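Local coordinates for surface glycan binding protein B (Bacteroides ovatus, PDB 6E57) that binds mixed-linkage beta-glucan at the bacterial surface, probably helping this gut symbiont to capture cereal glucans for uptake, at residues A[201-204]-A[208-211]; A[352-357]-A[363-368]. One frame throughout, in Å; residues are numbered along the deposited sequence.

Interaction 1 (A[201-204]-A[208-211])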
ATOM      1  N   VAL A 201       2.828  12.065  17.038  1.00 45.55           N
ATOM      2  CA  VAL A 201       1.757  12.492  17.921  1.00 46.44           C
ATOM      3  C   VAL A 201       1.249  13.853  17.427  1.00 46.72           C
ATOM      4  O   VAL A 201       2.049  14.732  17.109  1.00 47.44           O
ATOM      5  CB  VAL A 201       2.251  12.554  19.380  1.00 48.10           C
ATOM      6  CG1 VAL A 201       1.252  13.240  20.301  1.00 49.21           C
ATOM      7  CG2 VAL A 201       2.606  11.173  19.909  1.00 47.93           C
ATOM      8  N   LEU A 202      -0.081  13.999  17.358  1.00 45.33           N
ATOM      9  CA  LEU A 202      -0.744  15.240  16.959  1.00 45.49           C
ATOM     10  C   LEU A 202      -1.116  16.027  18.218  1.00 46.78           C
ATOM     11  O   LEU A 202      -1.692  15.460  19.138  1.00 46.91           O
ATOM     12  CB  LEU A 202      -2.001  14.905  16.152  1.00 45.12           C
ATOM     13  CG  LEU A 202      -1.816  13.905  15.012  1.00 44.74           C
ATOM     14  CD1 LEU A 202      -3.146  13.622  14.331  1.00 43.73           C
ATOM     15  CD2 LEU A 202      -0.792  14.409  14.006  1.00 44.71           C
ATOM     16  N   GLN A 203      -0.806  17.329  18.232  1.00 48.86           N
ATOM     17  CA  GLN A 203      -1.026  18.186  19.405  1.00 51.68           C
ATOM     18  C   GLN A 203      -2.041  19.290  19.073  1.00 54.11           C
ATOM     19  O   GLN A 203      -1.982  19.897  18.009  1.00 53.65           O
ATOM     20  CB  GLN A 203       0.303  18.774  19.885  1.00 53.25           C
ATOM     21  CG  GLN A 203       0.163  19.729  21.066  1.00 52.79           C
ATOM     22  CD  GLN A 203       1.440  19.865  21.858  1.00 51.98           C
ATOM     23  OE1 GLN A 203       1.963  18.893  22.401  1.00 53.68           O
ATOM     24  NE2 GLN A 203       1.951  21.083  21.934  1.00 47.68           N
ATOM     25  N   ASP A 204      -2.957  19.535  20.021  1.00 58.09           N
ATOM     26  CA  ASP A 204      -3.979  20.592  19.957  1.00 60.58           C
ATOM     27  C   ASP A 204      -3.367  21.946  20.330  1.00 60.58           C
ATOM     28  O   ASP A 204      -2.225  22.023  20.784  1.00 59.26           O
ATOM     29  CB  ASP A 204      -5.134  20.313  20.928  1.00 62.61           C
ATOM     30  CG  ASP A 204      -6.340  19.629  20.313  1.00 63.40           C
ATOM     31  OD1 ASP A 204      -6.457  19.641  19.070  1.00 66.99           O
ATOM     32  OD2 ASP A 204      -7.160  19.100  21.089  1.00 69.25           O
ATOM     33  N   ASN A 208      -3.672  19.028  24.184  1.00 54.76           N
ATOM     34  CA  ASN A 208      -4.060  17.619  24.123  1.00 53.81           C
ATOM     35  C   ASN A 208      -3.279  16.916  23.007  1.00 53.44           C
ATOM     36  O   ASN A 208      -2.974  17.520  21.976  1.00 54.88           O
ATOM     37  CB  ASN A 208      -5.562  17.449  23.891  1.00 54.65           C
ATOM     38  CG  ASN A 208      -6.402  18.114  24.959  1.00 56.25           C
ATOM     39  OD1 ASN A 208      -6.119  17.986  26.148  1.00 59.19           O
ATOM     40  ND2 ASN A 208      -7.434  18.828  24.543  1.00 57.58           N
ATOM     41  N   GLN A 209      -2.987  15.627  23.224  1.00 52.43           N
ATOM     42  CA  GLN A 209      -2.162  14.832  22.322  1.00 50.71           C
ATOM     43  C   GLN A 209      -2.946  13.599  21.854  1.00 49.34           C
ATOM     44  O   GLN A 209      -3.719  13.018  22.613  1.00 50.58           O
ATOM     45  CB  GLN A 209      -0.859  14.461  23.026  1.00 50.56           C
ATOM     46  CG  GLN A 209      -0.030  15.679  23.406  1.00 51.07           C
ATOM     47  CD  GLN A 209       1.360  15.313  23.857  1.00 52.30           C
ATOM     48  OE1 GLN A 209       1.596  14.232  24.394  1.00 51.66           O
ATOM     49  NE2 GLN A 209       2.294  16.225  23.641  1.00 51.21           N
ATOM     50  N   TYR A 210      -2.738  13.227  20.585  1.00 48.58           N
ATOM     51  CA  TYR A 210      -3.427  12.115  19.941  1.00 49.37           C
ATOM     52  C   TYR A 210      -2.427  11.332  19.085  1.00 49.53           C
ATOM     53  O   TYR A 210      -1.539  11.922  18.471  1.00 52.24           O
ATOM     54  CB  TYR A 210      -4.576  12.620  19.067  1.00 49.52           C
ATOM     55  CG  TYR A 210      -5.534  13.556  19.756  1.00 51.83           C
ATOM     56  CD1 TYR A 210      -5.308  14.924  19.773  1.00 51.83           C
ATOM     57  CD2 TYR A 210      -6.669  13.079  20.391  1.00 52.34           C
ATOM     58  CE1 TYR A 210      -6.183  15.794  20.403  1.00 52.74           C
ATOM     59  CE2 TYR A 210      -7.557  13.936  21.023  1.00 53.96           C
ATOM     60  CZ  TYR A 210      -7.313  15.298  21.028  1.00 53.30           C
ATOM     61  OH  TYR A 210      -8.182  16.148  21.648  1.00 56.01           O
ATOM     62  N   GLY A 211      -2.599  10.008  19.041  1.00 50.05           N
ATOM     63  CA  GLY A 211      -1.707   9.120  18.304  1.00 50.03           C
ATOM     64  C   GLY A 211      -2.010   9.127  16.817  1.00 49.54           C
ATOM     65  O   GLY A 211      -3.171   9.253  16.418  1.00 50.64           O
TER
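Gln203 and Gln209 sit side by side on one face of an antiparallel beta hairpin, a plain structural pairing of neighbouring strands in a mixed sheet, while Asp204, Asn208 and Tyr210 join through their polar ends near its turn. The glutamine backbones form a non-hydrogen-bonded pair; directly opposite each other, both side chains rise on the same face and point the same way. Their amide planes are only 24° apart, and Gln209 NE2 gives a nearly straight hydrogen bond to Gln203 OE1 (3.0 Å) with the acceptor lying in the donor's own amide plane. Long, flexible amides suit this partly exposed face, since each can donate and accept. Val201, on the same face, lays CG1 against Gln209 CB at 3.7 Å; chi1 of 169° places that methyl anti to the backbone N.

Leu202 and Tyr210 are the hydrogen-bonded pair, joined in both directions by backbone bonds, and their side chains occupy the other face. There Leu202 is buried against Ile164 and Leu158, whereas the Tyr210 ring has Asp204 at its edge. On its other side, strand 196-203 bonds to strand 163-166 through the backbones of Val201 and Gln203. The Asp204 carboxylate serves two donors through one oxygen: Asn208 ND2 reaches OD2 weakly at 3.5 Å, and Tyr210 OH donates to OD2 at 3.2 Å from above the carboxylate plane.

Interaction 2 (A[352-357]-A[363-368]). With EDO (1,2-ethanediol), chain I.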
ATOM      1  N   VAL A 352      -9.005  -0.549 -24.214  1.00 31.69           N
ATOM      2  CA  VAL A 352      -9.762   0.319 -25.110  1.00 31.23           C
ATOM      3  C   VAL A 352      -9.563   1.767 -24.654  1.00 31.58           C
ATOM      4  O   VAL A 352      -9.998   2.127 -23.555  1.00 31.29           O
ATOM      5  CB  VAL A 352     -11.258  -0.047 -25.126  1.00 30.50           C
ATOM      6  CG1 VAL A 352     -12.038   0.841 -26.084  1.00 30.42           C
ATOM      7  CG2 VAL A 352     -11.478  -1.515 -25.455  1.00 30.63           C
ATOM      8  N   VAL A 353      -8.898   2.575 -25.492  1.00 30.92           N
ATOM      9  CA  VAL A 353      -8.752   4.012 -25.263  1.00 32.25           C
ATOM     10  C   VAL A 353      -9.980   4.711 -25.855  1.00 31.13           C
ATOM     11  O   VAL A 353     -10.231   4.614 -27.054  1.00 31.04           O
ATOM     12  CB  VAL A 353      -7.448   4.571 -25.867  1.00 33.83           C
ATOM     13  CG1 VAL A 353      -7.283   6.060 -25.584  1.00 33.52           C
ATOM     14  CG2 VAL A 353      -6.225   3.799 -25.391  1.00 35.05           C
ATOM     15  N   TYR A 354     -10.722   5.421 -24.998  1.00 30.50           N
ATOM     16  CA  TYR A 354     -11.995   6.036 -25.362  1.00 30.68           C
ATOM     17  C   TYR A 354     -11.932   7.537 -25.059  1.00 31.31           C
ATOM     18  O   TYR A 354     -11.195   7.959 -24.177  1.00 33.87           O
ATOM     19  CB  TYR A 354     -13.152   5.364 -24.615  1.00 30.64           C
ATOM     20  CG  TYR A 354     -13.070   5.469 -23.112  1.00 31.32           C
ATOM     21  CD1 TYR A 354     -12.372   4.533 -22.363  1.00 31.95           C
ATOM     22  CD2 TYR A 354     -13.679   6.513 -22.433  1.00 32.42           C
ATOM     23  CE1 TYR A 354     -12.276   4.636 -20.984  1.00 31.70           C
ATOM     24  CE2 TYR A 354     -13.602   6.623 -21.054  1.00 32.04           C
ATOM     25  CZ  TYR A 354     -12.896   5.684 -20.327  1.00 31.75           C
ATOM     26  OH  TYR A 354     -12.819   5.794 -18.970  1.00 33.45           O
ATOM     27  N   SER A 355     -12.705   8.329 -25.806  1.00 30.47           N
ATOM     28  CA  SER A 355     -12.843   9.753 -25.545  1.00 31.12           C
ATOM     29  C   SER A 355     -14.323  10.143 -25.615  1.00 31.15           C
ATOM     30  O   SER A 355     -15.114   9.495 -26.291  1.00 30.04           O
ATOM     31  CB  SER A 355     -11.998  10.581 -26.484  1.00 31.13           C
ATOM     32  OG  SER A 355     -12.345  10.341 -27.839  1.00 30.97           O
ATOM     33  N   ILE A 356     -14.675  11.205 -24.886  1.00 31.72           N
ATOM     34  CA  ILE A 356     -16.046  11.668 -24.809  1.00 33.67           C
ATOM     35  C   ILE A 356     -16.376  12.466 -26.074  1.00 34.74           C
ATOM     36  O   ILE A 356     -15.480  12.973 -26.762  1.00 32.77           O
ATOM     37  CB  ILE A 356     -16.290  12.499 -23.532  1.00 34.62           C
ATOM     38  CG1 ILE A 356     -15.467  13.789 -23.498  1.00 35.40           C
ATOM     39  CG2 ILE A 356     -16.052  11.655 -22.289  1.00 35.01           C
ATOM     40  CD1 ILE A 356     -15.946  14.791 -22.475  1.00 36.07           C
ATOM     41  N   GLU A 357     -17.677  12.536 -26.373  1.00 36.64           N
ATOM     42  CA  GLU A 357     -18.250  13.545 -27.244  1.00 37.98           C
ATOM     43  C   GLU A 357     -18.823  14.645 -26.354  1.00 37.80           C
ATOM     44  O   GLU A 357     -19.841  14.433 -25.706  1.00 38.58           O
ATOM     45  CB  GLU A 357     -19.332  12.935 -28.137  1.00 37.92           C
ATOM     46  CG  GLU A 357     -20.070  13.960 -28.984  1.00 39.37           C
ATOM     47  CD  GLU A 357     -19.171  14.986 -29.654  1.00 40.91           C
ATOM     48  OE1 GLU A 357     -18.346  14.582 -30.497  1.00 38.54           O
ATOM     49  OE2 GLU A 357     -19.283  16.183 -29.312  1.00 41.77           O
ATOM     50  N   HIS A 363     -22.455   9.752 -21.047  1.00 36.52           N
ATOM     51  CA  HIS A 363     -21.429   8.859 -21.595  1.00 36.95           C
ATOM     52  C   HIS A 363     -21.437   7.514 -20.853  1.00 37.87           C
ATOM     53  O   HIS A 363     -21.076   7.449 -19.670  1.00 38.40           O
ATOM     54  CB  HIS A 363     -20.048   9.526 -21.540  1.00 36.68           C
ATOM     55  CG  HIS A 363     -20.088  11.002 -21.736  1.00 36.81           C
ATOM     56  ND1 HIS A 363     -20.120  11.579 -22.986  1.00 37.53           N
ATOM     57  CD2 HIS A 363     -20.114  12.019 -20.849  1.00 38.00           C
ATOM     58  CE1 HIS A 363     -20.162  12.888 -22.861  1.00 37.66           C
ATOM     59  NE2 HIS A 363     -20.157  13.184 -21.563  1.00 38.70           N
ATOM     60  N   LYS A 364     -21.836   6.453 -21.570  1.00 36.85           N
ATOM     61  CA  LYS A 364     -21.823   5.081 -21.072  1.00 36.92           C
ATOM     62  C   LYS A 364     -21.200   4.158 -22.128  1.00 33.91           C
ATOM     63  O   LYS A 364     -21.505   4.289 -23.313  1.00 32.03           O
ATOM     64  CB  LYS A 364     -23.244   4.612 -20.751  1.00 38.75           C
ATOM     65  CG  LYS A 364     -23.834   5.155 -19.459  1.00 43.84           C
ATOM     66  CD  LYS A 364     -24.974   4.314 -18.924  1.00 49.65           C
ATOM     67  CE  LYS A 364     -25.519   4.811 -17.601  1.00 57.39           C
ATOM     68  NZ  LYS A 364     -26.217   6.114 -17.737  1.00 61.84           N
ATOM     69  N   MET A 365     -20.347   3.225 -21.679  1.00 33.13           N
ATOM     70  CA  MET A 365     -19.756   2.197 -22.543  1.00 33.80           C
ATOM     71  C   MET A 365     -19.814   0.831 -21.848  1.00 31.70           C
ATOM     72  O   MET A 365     -19.914   0.746 -20.624  1.00 33.15           O
ATOM     73  CB  MET A 365     -18.299   2.522 -22.892  1.00 36.19           C
ATOM     74  CG  MET A 365     -17.322   2.286 -21.751  1.00 40.35           C
ATOM     75  SD  MET A 365     -15.601   2.632 -22.205  1.00 46.68           S
ATOM     76  CE  MET A 365     -15.308   1.354 -23.428  1.00 46.52           C
ATOM     77  N   GLN A 366     -19.743  -0.229 -22.659  1.00 29.69           N
ATOM     78  CA  GLN A 366     -19.611  -1.606 -22.182  1.00 30.00           C
ATOM     79  C   GLN A 366     -18.919  -2.441 -23.267  1.00 30.46           C
ATOM     80  O   GLN A 366     -19.227  -2.307 -24.452  1.00 31.04           O
ATOM     81  CB  GLN A 366     -20.980  -2.196 -21.826  1.00 29.79           C
ATOM     82  CG  GLN A 366     -20.899  -3.549 -21.124  1.00 29.05           C
ATOM     83  CD  GLN A 366     -22.243  -4.197 -20.883  1.00 27.05           C
ATOM     84  OE1 GLN A 366     -23.184  -4.029 -21.652  1.00 25.85           O
ATOM     85  NE2 GLN A 366     -22.333  -4.970 -19.813  1.00 25.41           N
ATOM     86  N   LEU A 367     -17.970  -3.284 -22.849  1.00 29.74           N
ATOM     87  CA  LEU A 367     -17.376  -4.294 -23.721  1.00 29.07           C
ATOM     88  C   LEU A 367     -18.301  -5.513 -23.730  1.00 29.28           C
ATOM     89  O   LEU A 367     -18.726  -5.970 -22.673  1.00 27.52           O
ATOM     90  CB  LEU A 367     -15.981  -4.668 -23.213  1.00 29.97           C
ATOM     91  CG  LEU A 367     -14.844  -3.758 -23.668  1.00 31.10           C
ATOM     92  CD1 LEU A 367     -15.056  -2.334 -23.186  1.00 31.66           C
ATOM     93  CD2 LEU A 367     -13.505  -4.294 -23.185  1.00 32.50           C
ATOM     94  N   ALA A 368     -18.606  -6.022 -24.927  1.00 28.85           N
ATOM     95  CA  ALA A 368     -19.580  -7.087 -25.082  1.00 28.80           C
ATOM     96  C   ALA A 368     -19.231  -7.966 -26.283  1.00 29.82           C
ATOM     97  O   ALA A 368     -18.345  -7.643 -27.076  1.00 28.37           O
ATOM     98  CB  ALA A 368     -20.960  -6.498 -25.231  1.00 28.63           C
TER
HETATM   99  C1  EDO I 507     -25.567  -6.868 -18.640  1.00 65.00           C
HETATM  100  O1  EDO I 507     -24.384  -6.795 -17.830  1.00 62.92           O
HETATM  101  C2  EDO I 507     -25.197  -7.245 -20.074  1.00 61.09           C
HETATM  102  O2  EDO I 507     -25.228  -8.671 -20.249  1.00 55.15           O
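Met365 rests its sulfur on one face of the Tyr354 ring, a Met-aromatic contact between strands of two different sheets that face each other across a packed interior. These strands, 349-356 and 364-369, belong to the C-terminal region that carries the glycan pocket; the packing lies apart from that site, the Met365 side chain being about 12 Å from a bound glucose unit. The strand axes, 9.9 Å apart at their closest, run nearly antiparallel, and side chains rather than backbone bonds join them. Met365 SD lies 4.0 Å from the centroid of the Tyr354 ring, displaced toward the rim on the CG and CD1 side. The methionine crosses the tyrosine at about a right angle, and its bend at chi3 (-66°) brings CE to Val352 CG1 at 4.2 Å. An unbranched, polarisable side chain is well suited to reach across and lie on an aromatic face. Farther along, Val352 and Leu367 meet tip to tip, CG2 to CD2 at 4.1 Å, two branched apolar groups filling the buried end.

At the opposite end, Ile356 covers a face of His363: CG2 stands over the ring centre in a CH-pi contact, 4.1 Å from the centroid. The flat imidazole can thus pack against a methyl.

Around this first shell, Phe381 meets the Tyr354 ring edge-to-face and also touches Met365 and Ile356, while Cys407 of strand 405-409 packs on both Val352 and Leu367. Gln366 NE2 bonds to Ala376 O and weakly to a 1,2-ethanediol probably left from crystallisation. The imidazole of His363 is positioned by a hydrogen bond from ND1 to Gly411 O, and its CE1 merely lies near Glu357 O, which sits at the ring edge.

In the fold
From the N terminus, the chain first completes an N-terminal beta domain before reaching interaction 1, which closes a tight hairpin between strands 196-203 and 209-217 of a five-stranded sheet. It then passes through further beta structure and the long strand 299-315 into the C-terminal glycan-binding region, where interaction 2 closes a somewhat longer loop between strands 349-356 and 364-369. The two follow in series, neither nesting nor crossing, with centres 48 Å apart. Interaction 1 joins neighbours within one sheet; interaction 2 brings together separate sheets. Interaction 2 lies in the part of the chain that holds the glycan, though its Met365 side chain remains about 12 Å from a glucose unit.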